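Putative cell adhesion protein (Bacteroides fragilis, PDB 4H40) is a fimbrillin-like protein that probably serves in cell adhesion as a building block of a pilus. Local coordinates at residues B[188-191]-B[192-196]. Numbering follows the deposited sequence.
Sequences VRAG and EGVHT
A type II beta turn from Gly191 to Val194 reverses the chain where strand 177-190 ends, and the hydrogen bond that closes it runs from Val194 N to Gly191 O at 3.0 Å. Glu192 and Gly193 fill the two central positions. Gly193 has a phi of 83°, a value that a residue without CB adopts at little cost and that the third position of a type II turn requires. The side chain of Glu192, at the outer corner, leaves the backbone pointing away from the strand end; a charged residue suits this exposed place.

The turn begins the connection to strand 197-207, which belongs to a different sheet, so the loop carries the chain from one sheet to the other within the fimbrillin-like fold. Val194 points back toward the strand end. Its CG1, anti to the backbone N (chi1 179°), lies 3.8 Å from Ala190 CB, while Val194 CG2 is 3.8 Å from Gly191 O. Ala190, with a single methyl, offers an apolar surface against which one valine branch packs, and the branched valine also reaches Val303 and Val275, in strands of the two sheets. Beyond the turn, Asn276 ND2 bonds to Gly193 O and Asn276 OD1 to the N atoms of His195 and Thr196; an asparagine suits the place because one amide both donates and accepts.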
loop_
_atom_site.group_PDB
_atom_site.type_symbol
_atom_site.label_atom_id
_atom_site.label_comp_id
_atom_site.label_asym_id
_atom_site.label_seq_id
_atom_site.Cartn_x
_atom_site.Cartn_y
_atom_site.Cartn_z
ATOM N N VAL B 188 7.943 -14.166 -1.054
ATOM C CA VAL B 188 8.690 -13.837 0.182
ATOM C C VAL B 188 10.172 -14.023 -0.096
ATOM O O VAL B 188 10.614 -15.149 -0.337
ATOM C CB VAL B 188 8.256 -14.645 1.425
ATOM C CG1 VAL B 188 8.980 -14.147 2.659
ATOM C CG2 VAL B 188 6.740 -14.615 1.621
ATOM N N ARG B 189 10.932 -12.926 -0.093
ATOM C CA ARG B 189 12.364 -12.955 -0.363
ATOM C C ARG B 189 13.186 -13.107 0.908
ATOM O O ARG B 189 12.781 -12.638 1.973
ATOM C CB ARG B 189 12.780 -11.681 -1.074
ATOM C CG ARG B 189 12.337 -11.565 -2.514
ATOM C CD ARG B 189 12.801 -10.249 -3.074
ATOM N NE ARG B 189 12.393 -10.078 -4.468
ATOM C CZ ARG B 189 12.205 -8.900 -5.061
ATOM N NH1 ARG B 189 12.375 -7.767 -4.382
ATOM N NH2 ARG B 189 11.828 -8.845 -6.332
ATOM N N ALA B 190 14.352 -13.754 0.793
ATOM C CA ALA B 190 15.292 -13.929 1.899
ATOM C C ALA B 190 16.288 -12.774 1.847
ATOM O O ALA B 190 17.137 -12.712 0.943
ATOM C CB ALA B 190 15.995 -15.265 1.783
ATOM N N GLY B 191 16.088 -11.811 2.739
ATOM C CA GLY B 191 16.891 -10.599 2.810
ATOM C C GLY B 191 18.121 -10.721 3.681
ATOM O O GLY B 191 18.601 -11.831 3.944
ATOM N N GLU B 192 18.620 -9.571 4.150
ATOM C CA GLU B 192 19.819 -9.441 4.962
ATOM C C GLU B 192 19.730 -10.318 6.218
ATOM O O GLU B 192 18.803 -10.167 7.026
ATOM C CB GLU B 192 20.052 -7.961 5.326
ATOM C CG GLU B 192 21.412 -7.662 5.933
ATOM C CD GLU B 192 22.457 -7.034 5.027
ATOM O OE1 GLU B 192 22.259 -7.024 3.789
ATOM O OE2 GLU B 192 23.486 -6.556 5.563
ATOM N N GLY B 193 20.677 -11.255 6.316
ATOM C CA GLY B 193 20.830 -12.167 7.440
ATOM C C GLY B 193 19.953 -13.399 7.411
ATOM O O GLY B 193 19.977 -14.182 8.360
ATOM N N VAL B 194 19.157 -13.578 6.343
ATOM C CA VAL B 194 18.255 -14.731 6.217
ATOM C C VAL B 194 18.952 -15.782 5.383
ATOM O O VAL B 194 19.278 -15.551 4.217
ATOM C CB VAL B 194 16.859 -14.351 5.662
ATOM C CG1 VAL B 194 15.970 -15.584 5.538
ATOM C CG2 VAL B 194 16.196 -13.301 6.555
ATOM N N HIS B 195 19.243 -16.909 6.014
ATOM C CA HIS B 195 19.950 -18.027 5.417
ATOM C C HIS B 195 18.969 -19.083 4.977
ATOM O O HIS B 195 19.140 -19.677 3.922
ATOM C CB HIS B 195 20.954 -18.601 6.421
ATOM C CG HIS B 195 21.946 -17.596 6.903
ATOM N ND1 HIS B 195 22.779 -16.929 6.027
ATOM C CD2 HIS B 195 22.194 -17.158 8.157
ATOM C CE1 HIS B 195 23.509 -16.116 6.775
ATOM N NE2 HIS B 195 23.188 -16.216 8.061
ATOM N N THR B 196 17.956 -19.346 5.800
ATOM C CA THR B 196 16.920 -20.335 5.514
ATOM C C THR B 196 15.566 -19.694 5.745
ATOM O O THR B 196 15.359 -19.006 6.744
ATOM C CB THR B 196 17.078 -21.630 6.342
ATOM O OG1 THR B 196 16.817 -21.343 7.713
ATOM C CG2 THR B 196 18.430 -22.284 6.177
#